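PDB 6H2T: probable glutamine-binding lipoprotein GlnH (GLNBP) from Mycobacterium tuberculosis H37Rv, which binds acidic amino acids such as glutamate and aspartate as an extracellular solute-binding lipoprotein, and probably relays their presence to signalling by protein kinase G. Local coordinates for residues S208-I213 / Q234-G239; G57-S62 / V119-S124; C166-T171 / V190-C195; Q24-T29 / I125-R130. One frame throughout, in Å; residues are numbered along the deposited sequence.

Contact 1: S208-I213 / Q234-G239. With GLU (glutamic acid), chain B.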
loop_
_atom_site.group_PDB
_atom_site.type_symbol
_atom_site.label_atom_id
_atom_site.label_comp_id
_atom_site.label_asym_id
_atom_site.label_seq_id
_atom_site.Cartn_x
_atom_site.Cartn_y
_atom_site.Cartn_z
ATOM N N SER A 208 11.468 -7.266 3.954
ATOM C CA SER A 208 10.413 -8.107 3.395
ATOM C C SER A 208 9.082 -7.366 3.386
ATOM O O SER A 208 8.581 -6.983 4.444
ATOM C CB SER A 208 10.276 -9.424 4.163
ATOM O OG SER A 208 9.250 -10.213 3.551
ATOM N N THR A 209 8.520 -7.163 2.194
ATOM C CA THR A 209 7.208 -6.545 2.033
ATOM C C THR A 209 6.755 -6.768 0.595
ATOM O O THR A 209 7.372 -7.535 -0.157
ATOM C CB THR A 209 7.227 -5.054 2.412
ATOM O OG1 THR A 209 5.880 -4.555 2.463
ATOM C CG2 THR A 209 8.038 -4.207 1.412
ATOM N N ASP A 210 5.668 -6.090 0.227
ATOM C CA ASP A 210 5.093 -6.180 -1.113
ATOM C C ASP A 210 6.164 -6.027 -2.184
ATOM O O ASP A 210 6.963 -5.085 -2.138
ATOM C CB ASP A 210 4.064 -5.064 -1.306
ATOM C CG ASP A 210 3.009 -5.021 -0.219
ATOM O OD1 ASP A 210 2.990 -5.894 0.671
ATOM O OD2 ASP A 210 2.195 -4.074 -0.269
ATOM N N ASP A 211 6.132 -6.919 -3.187
ATOM C CA ASP A 211 7.152 -6.854 -4.233
ATOM C C ASP A 211 7.083 -5.546 -5.008
ATOM O O ASP A 211 8.108 -5.072 -5.511
ATOM C CB ASP A 211 7.056 -8.071 -5.173
ATOM C CG ASP A 211 5.668 -8.271 -5.836
ATOM O OD1 ASP A 211 4.663 -7.589 -5.530
ATOM O OD2 ASP A 211 5.605 -9.171 -6.707
ATOM N N THR A 212 5.893 -4.949 -5.095
ATOM C CA THR A 212 5.725 -3.600 -5.644
ATOM C C THR A 212 6.605 -2.584 -4.925
ATOM O O THR A 212 7.344 -1.818 -5.558
ATOM C CB THR A 212 4.261 -3.200 -5.482
ATOM O OG1 THR A 212 3.854 -3.622 -4.173
ATOM C CG2 THR A 212 3.392 -3.886 -6.536
ATOM N N ILE A 213 6.492 -2.526 -3.590
ATOM C CA ILE A 213 7.309 -1.598 -2.808
ATOM C C ILE A 213 8.789 -1.950 -2.920
ATOM O O ILE A 213 9.642 -1.059 -3.061
ATOM C CB ILE A 213 6.831 -1.597 -1.344
ATOM C CG1 ILE A 213 5.416 -1.011 -1.255
ATOM C CG2 ILE A 213 7.838 -0.863 -0.421
ATOM C CD1 ILE A 213 4.738 -1.273 0.089
ATOM N N GLN A 234 -1.311 -9.534 -1.398
ATOM C CA GLN A 234 -1.558 -8.174 -0.919
ATOM C C GLN A 234 -2.459 -7.441 -1.899
ATOM O O GLN A 234 -1.977 -6.731 -2.799
ATOM C CB GLN A 234 -0.249 -7.405 -0.729
ATOM C CG GLN A 234 0.824 -8.163 0.018
ATOM C CD GLN A 234 0.518 -8.351 1.500
ATOM O OE1 GLN A 234 -0.147 -7.523 2.142
ATOM N NE2 GLN A 234 1.023 -9.431 2.054
ATOM N N PRO A 235 -3.774 -7.567 -1.750
ATOM C CA PRO A 235 -4.677 -6.861 -2.666
ATOM C C PRO A 235 -4.971 -5.451 -2.178
ATOM O O PRO A 235 -5.594 -5.274 -1.124
ATOM C CB PRO A 235 -5.930 -7.745 -2.668
ATOM C CG PRO A 235 -5.944 -8.370 -1.274
ATOM C CD PRO A 235 -4.496 -8.429 -0.795
ATOM N N TYR A 236 -4.533 -4.446 -2.940
ATOM C CA TYR A 236 -4.639 -3.054 -2.506
ATOM C C TYR A 236 -6.054 -2.538 -2.694
ATOM O O TYR A 236 -6.641 -2.687 -3.772
ATOM C CB TYR A 236 -3.713 -2.146 -3.308
ATOM C CG TYR A 236 -2.237 -2.336 -3.080
ATOM C CD1 TYR A 236 -1.752 -3.253 -2.149
ATOM C CD2 TYR A 236 -1.327 -1.591 -3.806
ATOM C CE1 TYR A 236 -0.379 -3.420 -1.961
ATOM C CE2 TYR A 236 0.032 -1.745 -3.619
ATOM C CZ TYR A 236 0.495 -2.651 -2.701
ATOM O OH TYR A 236 1.852 -2.781 -2.526
ATOM N N GLY A 237 -6.567 -1.851 -1.678
ATOM C CA GLY A 237 -7.826 -1.153 -1.804
ATOM C C GLY A 237 -7.658 0.284 -1.351
ATOM O O GLY A 237 -6.730 0.623 -0.622
ATOM N N VAL A 238 -8.556 1.136 -1.829
ATOM C CA VAL A 238 -8.675 2.483 -1.273
ATOM C C VAL A 238 -9.400 2.370 0.061
ATOM O O VAL A 238 -10.507 1.826 0.133
ATOM C CB VAL A 238 -9.427 3.409 -2.239
ATOM C CG1 VAL A 238 -9.615 4.790 -1.618
ATOM C CG2 VAL A 238 -8.678 3.506 -3.577
ATOM N N GLY A 239 -8.772 2.871 1.124
ATOM C CA GLY A 239 -9.364 2.784 2.458
ATOM C C GLY A 239 -10.314 3.942 2.685
ATOM O O GLY A 239 -10.029 5.084 2.328
HETATM N N GLU B . 0.471 -3.643 1.753
HETATM C CA GLU B . 0.836 -4.120 3.095
HETATM C C GLU B . -0.054 -3.471 4.153
HETATM O O GLU B . 0.288 -3.380 5.339
HETATM C CB GLU B . 2.324 -3.843 3.397
HETATM C CG GLU B . 2.900 -2.571 2.777
HETATM C CD GLU B . 2.294 -1.299 3.344
HETATM O OE1 GLU B . 3.021 -0.502 3.994
HETATM O OE2 GLU B . 1.092 -1.074 3.106
HETATM O OXT GLU B . -1.153 -3.027 3.806
#

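Contact 2: G57-S62 / V119-S124. With GLU (glutamic acid), chain B.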
loop_
_atom_site.group_PDB
_atom_site.type_symbol
_atom_site.label_atom_id
_atom_site.label_comp_id
_atom_site.label_asym_id
_atom_site.label_seq_id
_atom_site.Cartn_x
_atom_site.Cartn_y
_atom_site.Cartn_z
ATOM N N GLY A 57 -4.888 10.389 2.451
ATOM C CA GLY A 57 -3.850 9.939 3.369
ATOM C C GLY A 57 -2.842 9.040 2.683
ATOM O O GLY A 57 -3.215 8.084 1.999
ATOM N N LEU A 58 -1.563 9.350 2.868
ATOM C CA LEU A 58 -0.449 8.560 2.327
ATOM C C LEU A 58 0.815 9.127 2.970
ATOM O O LEU A 58 0.723 9.963 3.869
ATOM C CB LEU A 58 -0.416 8.600 0.798
ATOM C CG LEU A 58 -0.683 9.946 0.118
ATOM C CD1 LEU A 58 0.452 10.956 0.344
ATOM C CD2 LEU A 58 -0.902 9.703 -1.361
ATOM N N ASP A 59 1.996 8.683 2.543
ATOM C CA ASP A 59 3.214 9.348 3.033
ATOM C C ASP A 59 4.204 9.435 1.878
ATOM O O ASP A 59 3.844 9.209 0.720
ATOM C CB ASP A 59 3.740 8.689 4.328
ATOM C CG ASP A 59 4.527 7.385 4.125
ATOM O OD1 ASP A 59 4.779 6.912 2.992
ATOM O OD2 ASP A 59 4.899 6.814 5.185
ATOM N N ILE A 60 5.443 9.848 2.152
ATOM C CA ILE A 60 6.364 10.001 1.031
ATOM C C ILE A 60 7.498 8.995 1.149
ATOM O O ILE A 60 8.598 9.223 0.642
ATOM C CB ILE A 60 6.898 11.442 0.909
ATOM C CG1 ILE A 60 7.582 11.895 2.197
ATOM C CG2 ILE A 60 5.756 12.395 0.540
ATOM C CD1 ILE A 60 8.341 13.222 2.042
ATOM N N GLY A 61 7.227 7.856 1.777
ATOM C CA GLY A 61 8.254 6.853 1.990
ATOM C C GLY A 61 8.205 5.630 1.098
ATOM O O GLY A 61 8.939 4.668 1.362
ATOM N N SER A 62 7.386 5.631 0.036
ATOM C CA SER A 62 7.219 4.468 -0.843
ATOM C C SER A 62 7.488 4.866 -2.291
ATOM O O SER A 62 6.576 5.228 -3.034
ATOM C CB SER A 62 5.825 3.867 -0.700
ATOM O OG SER A 62 5.647 3.359 0.615
ATOM N N VAL A 119 -7.702 6.802 2.073
ATOM C CA VAL A 119 -6.289 6.422 2.158
ATOM C C VAL A 119 -5.952 5.686 0.873
ATOM O O VAL A 119 -6.632 4.718 0.508
ATOM C CB VAL A 119 -6.006 5.542 3.386
ATOM C CG1 VAL A 119 -4.582 4.930 3.318
ATOM C CG2 VAL A 119 -6.193 6.334 4.674
ATOM N N VAL A 120 -4.938 6.166 0.155
ATOM C CA VAL A 120 -4.373 5.437 -0.971
ATOM C C VAL A 120 -2.893 5.295 -0.642
ATOM O O VAL A 120 -2.086 6.181 -0.928
ATOM C CB VAL A 120 -4.598 6.132 -2.316
ATOM C CG1 VAL A 120 -4.294 5.157 -3.461
ATOM C CG2 VAL A 120 -6.058 6.662 -2.426
ATOM N N LYS A 121 -2.543 4.188 0.021
ATOM C CA LYS A 121 -1.188 3.989 0.530
ATOM C C LYS A 121 -0.970 2.483 0.676
ATOM O O LYS A 121 -0.969 1.953 1.793
ATOM C CB LYS A 121 -0.970 4.712 1.861
ATOM C CG LYS A 121 0.502 4.864 2.236
ATOM C CD LYS A 121 0.683 4.984 3.748
ATOM C CE LYS A 121 2.151 5.157 4.099
ATOM N NZ LYS A 121 2.975 3.973 3.680
ATOM N N THR A 122 -0.791 1.839 -0.484
ATOM C CA THR A 122 -0.578 0.404 -0.649
ATOM C C THR A 122 -1.348 -0.424 0.373
ATOM O O THR A 122 -0.785 -1.334 0.984
ATOM C CB THR A 122 0.925 0.063 -0.586
ATOM O OG1 THR A 122 1.499 0.497 0.666
ATOM C CG2 THR A 122 1.673 0.733 -1.739
ATOM N N MET A 123 -2.639 -0.155 0.544
ATOM C CA MET A 123 -3.348 -0.662 1.720
ATOM C C MET A 123 -3.985 -2.013 1.417
ATOM O O MET A 123 -5.038 -2.094 0.776
ATOM C CB MET A 123 -4.390 0.341 2.197
ATOM C CG MET A 123 -4.862 0.012 3.597
ATOM S SD MET A 123 -5.831 1.355 4.283
ATOM C CE MET A 123 -6.205 0.700 5.906
ATOM N N SER A 124 -3.367 -3.080 1.924
ATOM C CA SER A 124 -3.918 -4.418 1.739
ATOM C C SER A 124 -5.295 -4.550 2.379
ATOM O O SER A 124 -5.512 -4.142 3.529
ATOM C CB SER A 124 -2.965 -5.459 2.316
ATOM O OG SER A 124 -1.790 -5.487 1.522
HETATM N N GLU B . 0.471 -3.643 1.753
HETATM C CA GLU B . 0.836 -4.120 3.095
HETATM C C GLU B . -0.054 -3.471 4.153
HETATM O O GLU B . 0.288 -3.380 5.339
HETATM C CB GLU B . 2.324 -3.843 3.397
HETATM C CG GLU B . 2.900 -2.571 2.777
HETATM C CD GLU B . 2.294 -1.299 3.344
HETATM O OE1 GLU B . 3.021 -0.502 3.994
HETATM O OE2 GLU B . 1.092 -1.074 3.106
HETATM O OXT GLU B . -1.153 -3.027 3.806
HETATM O O HOH W 1 4.627 4.330 6.499
HETATM O O HOH W 2 6.134 4.251 3.174
HETATM O O HOH W 3 3.036 2.791 0.824
#

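Contact 3: C166-T171 / V190-C195. With GLU (glutamic acid), chain B.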
loop_
_atom_site.group_PDB
_atom_site.type_symbol
_atom_site.label_atom_id
_atom_site.label_comp_id
_atom_site.label_asym_id
_atom_site.label_seq_id
_atom_site.Cartn_x
_atom_site.Cartn_y
_atom_site.Cartn_z
ATOM N N CYS A 166 13.820 -6.010 8.122
ATOM C CA CYS A 166 13.135 -4.745 8.372
ATOM C C CYS A 166 11.726 -4.753 7.794
ATOM O O CYS A 166 11.518 -5.180 6.654
ATOM C CB CYS A 166 13.919 -3.583 7.758
ATOM S SG CYS A 166 13.266 -1.918 8.090
ATOM N N VAL A 167 10.762 -4.257 8.587
ATOM C CA VAL A 167 9.392 -3.987 8.150
ATOM C C VAL A 167 8.947 -2.663 8.750
ATOM O O VAL A 167 9.391 -2.275 9.831
ATOM C CB VAL A 167 8.388 -5.083 8.589
ATOM C CG1 VAL A 167 8.682 -6.407 7.890
ATOM C CG2 VAL A 167 8.425 -5.242 10.120
ATOM N N ALA A 168 8.032 -1.977 8.062
ATOM C CA ALA A 168 7.373 -0.835 8.692
ATOM C C ALA A 168 6.338 -1.303 9.715
ATOM O O ALA A 168 5.635 -2.295 9.505
ATOM C CB ALA A 168 6.710 0.044 7.626
ATOM N N ARG A 169 6.234 -0.569 10.825
ATOM C CA ARG A 169 5.206 -0.860 11.815
ATOM C C ARG A 169 3.819 -0.704 11.205
ATOM O O ARG A 169 3.605 0.101 10.292
ATOM C CB ARG A 169 5.356 0.065 13.023
ATOM C CG ARG A 169 6.578 -0.314 13.854
ATOM C CD ARG A 169 6.681 0.485 15.132
ATOM N NE ARG A 169 7.130 1.851 14.877
ATOM C CZ ARG A 169 8.394 2.193 14.638
ATOM N NH1 ARG A 169 9.349 1.265 14.630
ATOM N NH2 ARG A 169 8.707 3.470 14.423
ATOM N N GLY A 170 2.879 -1.510 11.705
ATOM C CA GLY A 170 1.495 -1.390 11.266
ATOM C C GLY A 170 1.181 -2.020 9.930
ATOM O O GLY A 170 0.211 -1.609 9.280
ATOM N N THR A 171 1.962 -3.009 9.496
ATOM C CA THR A 171 1.818 -3.597 8.176
ATOM C C THR A 171 1.500 -5.082 8.257
ATOM O O THR A 171 1.810 -5.768 9.243
ATOM C CB THR A 171 3.097 -3.414 7.330
ATOM O OG1 THR A 171 4.214 -4.028 8.008
ATOM C CG2 THR A 171 3.377 -1.937 7.097
ATOM N N VAL A 190 9.328 3.479 10.616
ATOM C CA VAL A 190 8.111 4.218 10.293
ATOM C C VAL A 190 7.665 3.932 8.866
ATOM O O VAL A 190 6.481 3.697 8.613
ATOM C CB VAL A 190 8.319 5.727 10.506
ATOM C CG1 VAL A 190 7.068 6.501 10.041
ATOM C CG2 VAL A 190 8.604 6.023 11.967
ATOM N N ASN A 191 8.591 3.969 7.906
ATOM C CA ASN A 191 8.191 3.817 6.512
ATOM C C ASN A 191 9.231 3.016 5.739
ATOM O O ASN A 191 10.309 2.683 6.243
ATOM C CB ASN A 191 7.928 5.183 5.848
ATOM C CG ASN A 191 9.154 6.077 5.817
ATOM O OD1 ASN A 191 10.205 5.679 5.337
ATOM N ND2 ASN A 191 9.009 7.304 6.303
ATOM N N TRP A 192 8.893 2.705 4.489
ATOM C CA TRP A 192 9.709 1.756 3.741
ATOM C C TRP A 192 11.033 2.367 3.308
ATOM O O TRP A 192 12.043 1.655 3.233
ATOM C CB TRP A 192 8.886 1.204 2.570
ATOM C CG TRP A 192 7.783 0.336 3.125
ATOM C CD1 TRP A 192 6.450 0.610 3.151
ATOM C CD2 TRP A 192 7.951 -0.913 3.800
ATOM N NE1 TRP A 192 5.769 -0.410 3.785
ATOM C CE2 TRP A 192 6.668 -1.359 4.186
ATOM C CE3 TRP A 192 9.064 -1.712 4.104
ATOM C CZ2 TRP A 192 6.466 -2.565 4.868
ATOM C CZ3 TRP A 192 8.862 -2.912 4.791
ATOM C CH2 TRP A 192 7.576 -3.315 5.171
ATOM N N ALA A 193 11.065 3.683 3.077
ATOM C CA ALA A 193 12.333 4.348 2.802
ATOM C C ALA A 193 13.319 4.167 3.948
ATOM O O ALA A 193 14.537 4.078 3.718
ATOM C CB ALA A 193 12.089 5.836 2.537
ATOM N N ASP A 194 12.816 4.107 5.190
ATOM C CA ASP A 194 13.697 3.898 6.338
ATOM C C ASP A 194 14.346 2.519 6.299
ATOM O O ASP A 194 15.490 2.359 6.745
ATOM C CB ASP A 194 12.924 4.066 7.654
ATOM C CG ASP A 194 12.361 5.464 7.843
ATOM O OD1 ASP A 194 12.941 6.430 7.318
ATOM O OD2 ASP A 194 11.320 5.596 8.523
ATOM N N CYS A 195 13.614 1.502 5.823
ATOM C CA CYS A 195 14.224 0.185 5.644
ATOM C C CYS A 195 15.352 0.241 4.632
ATOM O O CYS A 195 16.390 -0.406 4.809
ATOM C CB CYS A 195 13.192 -0.845 5.186
ATOM S SG CYS A 195 12.044 -1.394 6.466
HETATM N N GLU B . 0.471 -3.643 1.753
HETATM C CA GLU B . 0.836 -4.120 3.095
HETATM C C GLU B . -0.054 -3.471 4.153
HETATM O O GLU B . 0.288 -3.380 5.339
HETATM C CB GLU B . 2.324 -3.843 3.397
HETATM C CG GLU B . 2.900 -2.571 2.777
HETATM C CD GLU B . 2.294 -1.299 3.344
HETATM O OE1 GLU B . 3.021 -0.502 3.994
HETATM O OE2 GLU B . 1.092 -1.074 3.106
HETATM O OXT GLU B . -1.153 -3.027 3.806
HETATM O O HOH W 4 4.399 2.764 10.265
#

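Contact 4: Q24-T29 / I125-R130. With GLU (glutamic acid), chain B.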
loop_
_atom_site.group_PDB
_atom_site.type_symbol
_atom_site.label_atom_id
_atom_site.label_comp_id
_atom_site.label_asym_id
_atom_site.label_seq_id
_atom_site.Cartn_x
_atom_site.Cartn_y
_atom_site.Cartn_z
ATOM N N GLN A 24 -9.641 -16.156 7.678
ATOM C CA GLN A 24 -8.488 -16.009 6.802
ATOM C C GLN A 24 -8.957 -15.072 5.715
ATOM O O GLN A 24 -8.570 -13.918 5.630
ATOM C CB GLN A 24 -7.996 -17.394 6.407
ATOM C CG GLN A 24 -9.150 -18.258 5.998
ATOM C CD GLN A 24 -8.756 -19.641 5.841
ATOM O OE1 GLN A 24 -7.758 -20.039 6.408
ATOM N NE2 GLN A 24 -9.462 -20.391 4.993
ATOM N N ASP A 25 -9.929 -15.594 4.965
ATOM C CA ASP A 25 -10.726 -14.812 4.037
ATOM C C ASP A 25 -12.181 -14.828 4.513
ATOM O O ASP A 25 -12.766 -15.896 4.715
ATOM C CB ASP A 25 -10.517 -15.347 2.625
ATOM C CG ASP A 25 -9.105 -15.018 2.151
ATOM O OD1 ASP A 25 -8.160 -15.645 2.693
ATOM O OD2 ASP A 25 -8.935 -14.092 1.343
ATOM N N CYS A 26 -12.694 -13.638 4.848
ATOM C CA CYS A 26 -14.116 -13.331 4.919
ATOM C C CYS A 26 -14.613 -12.874 3.561
ATOM O O CYS A 26 -15.546 -12.066 3.468
ATOM C CB CYS A 26 -14.380 -12.242 5.959
ATOM S SG CYS A 26 -13.343 -10.793 5.618
ATOM N N ASP A 27 -13.945 -13.332 2.510
ATOM C CA ASP A 27 -14.049 -12.736 1.185
ATOM C C ASP A 27 -13.763 -11.238 1.275
ATOM O O ASP A 27 -14.603 -10.415 0.876
ATOM C CB ASP A 27 -15.418 -12.998 0.578
ATOM C CG ASP A 27 -15.423 -12.838 -0.913
ATOM O OD1 ASP A 27 -14.323 -12.740 -1.496
ATOM O OD2 ASP A 27 -16.524 -12.805 -1.505
ATOM N N PRO A 28 -12.596 -10.841 1.793
ATOM C CA PRO A 28 -12.382 -9.416 2.081
ATOM C C PRO A 28 -12.411 -8.524 0.853
ATOM O O PRO A 28 -12.750 -7.343 0.988
ATOM C CB PRO A 28 -11.000 -9.395 2.753
ATOM C CG PRO A 28 -10.325 -10.621 2.261
ATOM C CD PRO A 28 -11.399 -11.647 2.098
ATOM N N THR A 29 -12.064 -9.034 -0.337
ATOM C CA THR A 29 -11.920 -8.139 -1.484
ATOM C C THR A 29 -13.242 -7.771 -2.145
ATOM O O THR A 29 -13.247 -6.901 -3.020
ATOM C CB THR A 29 -10.989 -8.738 -2.545
ATOM O OG1 THR A 29 -11.550 -9.945 -3.078
ATOM C CG2 THR A 29 -9.621 -9.019 -1.953
ATOM N N ILE A 125 -6.225 -5.132 1.625
ATOM C CA ILE A 125 -7.577 -5.399 2.112
ATOM C C ILE A 125 -7.551 -6.700 2.906
ATOM O O ILE A 125 -7.219 -7.757 2.362
ATOM C CB ILE A 125 -8.570 -5.507 0.947
ATOM C CG1 ILE A 125 -8.544 -4.236 0.093
ATOM C CG2 ILE A 125 -9.978 -5.824 1.475
ATOM C CD1 ILE A 125 -9.114 -4.436 -1.309
ATOM N N THR A 126 -7.908 -6.634 4.187
ATOM C CA THR A 126 -7.916 -7.819 5.034
ATOM C C THR A 126 -9.208 -7.874 5.837
ATOM O O THR A 126 -9.871 -6.859 6.063
ATOM C CB THR A 126 -6.730 -7.865 6.023
ATOM O OG1 THR A 126 -6.912 -6.863 7.036
ATOM C CG2 THR A 126 -5.393 -7.645 5.305
ATOM N N CYS A 127 -9.547 -9.088 6.281
ATOM C CA CYS A 127 -10.731 -9.278 7.111
ATOM C C CYS A 127 -10.627 -8.519 8.424
ATOM O O CYS A 127 -11.612 -7.930 8.886
ATOM C CB CYS A 127 -10.929 -10.763 7.371
ATOM S SG CYS A 127 -11.487 -11.582 5.888
ATOM N N GLU A 128 -9.446 -8.532 9.046
ATOM C CA GLU A 128 -9.250 -7.785 10.287
ATOM C C GLU A 128 -9.479 -6.296 10.067
ATOM O O GLU A 128 -10.174 -5.640 10.848
ATOM C CB GLU A 128 -7.841 -8.034 10.832
ATOM C CG GLU A 128 -7.654 -7.626 12.275
ATOM C CD GLU A 128 -8.398 -8.544 13.227
ATOM O OE1 GLU A 128 -8.391 -9.771 12.996
ATOM O OE2 GLU A 128 -9.004 -8.040 14.197
ATOM N N ARG A 129 -8.895 -5.744 9.004
ATOM C CA ARG A 129 -9.083 -4.320 8.744
ATOM C C ARG A 129 -10.530 -3.988 8.398
ATOM O O ARG A 129 -11.009 -2.906 8.747
ATOM C CB ARG A 129 -8.146 -3.857 7.631
ATOM C CG ARG A 129 -6.711 -3.815 8.097
ATOM C CD ARG A 129 -5.760 -3.693 6.940
ATOM N NE ARG A 129 -4.390 -3.672 7.435
ATOM C CZ ARG A 129 -3.334 -3.402 6.673
ATOM N NH1 ARG A 129 -3.484 -3.141 5.373
ATOM N NH2 ARG A 129 -2.119 -3.411 7.218
ATOM N N ARG A 130 -11.237 -4.891 7.717
ATOM C CA ARG A 130 -12.624 -4.617 7.359
ATOM C C ARG A 130 -13.558 -4.563 8.561
ATOM O O ARG A 130 -14.699 -4.123 8.404
ATOM C CB ARG A 130 -13.122 -5.661 6.369
ATOM C CG ARG A 130 -12.833 -5.286 4.929
ATOM C CD ARG A 130 -13.760 -6.030 3.993
ATOM N NE ARG A 130 -13.774 -5.498 2.626
ATOM C CZ ARG A 130 -14.480 -4.440 2.236
ATOM N NH1 ARG A 130 -15.208 -3.760 3.114
ATOM N NH2 ARG A 130 -14.456 -4.060 0.964
HETATM N N GLU B . 0.471 -3.643 1.753
HETATM C CA GLU B . 0.836 -4.120 3.095
HETATM C C GLU B . -0.054 -3.471 4.153
HETATM O O GLU B . 0.288 -3.380 5.339
HETATM C CB GLU B . 2.324 -3.843 3.397
HETATM C CG GLU B . 2.900 -2.571 2.777
HETATM C CD GLU B . 2.294 -1.299 3.344
HETATM O OE1 GLU B . 3.021 -0.502 3.994
HETATM O OE2 GLU B . 1.092 -1.074 3.106
HETATM O OXT GLU B . -1.153 -3.027 3.806
HETATM O O HOH W 5 -12.693 -4.735 -1.193
#

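Contact 1: S208-I213 / Q234-G239
Tyr236 and Asp210 approach from opposite directions, and the phenol donates a hydrogen bond to the carboxylate: Tyr236 OH to Asp210 OD2 is 2.6 Å. The acceptor lies at the ring edge, close to the ring plane, while the phenol reaches OD2 on its anti side, 17° out of the carboxylate plane. The same oxygen takes a second bond, from the amino group of the bound glutamate, with its N 2.7 Å from Asp210 OD2. Thr212 OG1 donates in turn to Tyr236 OH over 2.7 Å, so the phenol oxygen is gripped as both donor and acceptor and its rotation is probably fixed. Thr212 OG1 sits between its own backbone N and carbonyl carbon (chi1 42°), which turns it to the phenol. On the other oxygen of Asp210, OD1, the aliphatic part of Gln234 closes in, CG at 3.2 Å. Ile213 CD1 packs on the ligand CG at 3.5 Å. One shell out, Gln234 OE1 is held by Ser124 and Thr172, and Thr209 OG1 by Ser173. A buried carboxylate facing the ligand ammonium, with a tyrosine and a threonine hydrogen-bonded in series behind it, belongs to the amino-acid site of a family 3 solute-binding protein.

Contact 2: G57-S62 / V119-S124
Lys121 lies along the backbone of Leu58, its CG 3.8 Å from Leu58 CA, and this stem is part of the tightly packed half of the contact. Close by, Gly57 pairs in parallel with Val119, and Val120 N donates to Gly57 O (3.2 Å), nearly in line with the carbonyl. Val119 CA adds a CA-H...O contact to that same oxygen, while Leu58 CB presses on Val120 O at 3.4 Å. Beyond the strand the packing gives way to bound waters. Lys121 runs on almost fully extended and bends only at its last torsion (chi4 -62°), bringing NZ to a long salt bridge with Asp59 OD1, 3.5 Å away. Three waters gather round NZ, one of them, shared with Asp59 OD2, only weakly bonded; another also binds Asp59 OD1 and Ser62 OG, and the third joins Ser62 OG to Thr122 OG1. Asp59 OD1 also accepts from Gly61 N, closing an Asx turn. At the far end Thr122 O takes a bond from the ligand amino group, Thr122 OG1 donates to the ligand OE2 (2.9 Å), and Ser124 N donates to its OXT (2.9 Å). A parallel strand pair running out into a ligand-binding loop is how periplasmic-binding-protein folds build one cleft wall.

Contact 3: C166-T171 / V190-C195
Trp192, a wall of the glutamate pocket, leans over Ala168 at the end of strand 164-168. Ala168 CB makes a CH-pi contact with one face of the indole, 4.0 Å from the centroid of the six-membered ring and 22° off its normal. Ala168 N also lies over that face, 3.2 Å from Trp192 CH2, and Val167 CB touches the same carbon at 3.9 Å. Held this way, the indole presents its N-H edge to the ligand, and Trp192 NE1 donates to the glutamate OE1 over 2.8 Å in an almost straight bond (174°), with the acceptor in the ring plane. Thr171 supports the same pocket through its methyl, CG2 coming obliquely to Trp192 CZ2, while its hydroxyl donates back to Ala168 O and ties the turn after the strand. Away from the ligand, the Cys166-Cys195 disulfide pins the strand to the helix (chi3 -80°), each sulfur passing close to the other residue's CB. At the start of that helix Asn191 and Asp194 form a capping box: Asp194 N donates to Asn191 OD1, and Asn191 N returns a bond to Asp194 OD2. On the outer side the bent Arg169 chain brings NH2 to Val190 CG2 at 3.5 Å, its guanidinium being bonded to Ser188 and Gly7, and one water bridges the carbonyls of Arg169 and Val190. Helix 192-200 thus lies against strand 164-168, with strands 185-189 and 206-208 flanking that strand on its two sides and helix 172-177 packing on Val167.

Contact 4: Q24-T29 / I125-R130
Pro28 sits against Ile125 and Cys127, its CB 3.9 Å from Ile125 CG2 and its CD 3.8 Å from Cys127 SG. The Ile125 methyl also presses on the carbonyl of Pro28, CG2 to O being 3.2 Å. Beside this apolar patch the Cys26-Cys127 disulfide joins the two segments covalently; its local geometry is doubtful, and the residues just before it, Gln24 and Asp25, are poorly ordered. Toward the polar edge, Arg130, extended from CG to NE, reaches the carbonyl of Pro28: NE donates to Pro28 O over 2.7 Å, with the oxygen lying in the guanidinium plane. Arg130 NH2 also donates to a water at the same edge, and NH1 is held by Asn134. Thr126 caps the short helix by accepting from Arg129 N at its OG1. On the far side of that helix Arg129, also extended, turns its guanidinium edge to the ligand carboxylate: NH1 meets OXT at 2.8 Å and NH2 meets O at 3.1 Å, a two-pronged grip. The helix carrying this arginine is thus tied to the loop of residues 24-29 by the disulfide and the Arg130 bond, which probably limit how far the two can shift apart.

In the fold
Contacts 1 and 2 are deeply buried near the centre of the chain, contact 3 is buried further out, and contact 4 is partly exposed. All four touch the bound glutamate; contacts 1 and 2 share its amino group, contacts 2 and 4 its alpha-carboxylate, and contacts 2 and 3 its side-chain carboxylate. Contacts 1, 2 and 3 draw on strands of one mixed sheet; contact 1 bonds to contacts 2 and 4 and packs on contact 3. Contact 1 is a chain of buried hydrogen bonds, while contact 2 passes from backbone pairing to a hydrated ion pair. Contacts 3 and 4 each combine a disulfide with apolar packing: the first staples strand to helix, the second a loop to a short helix.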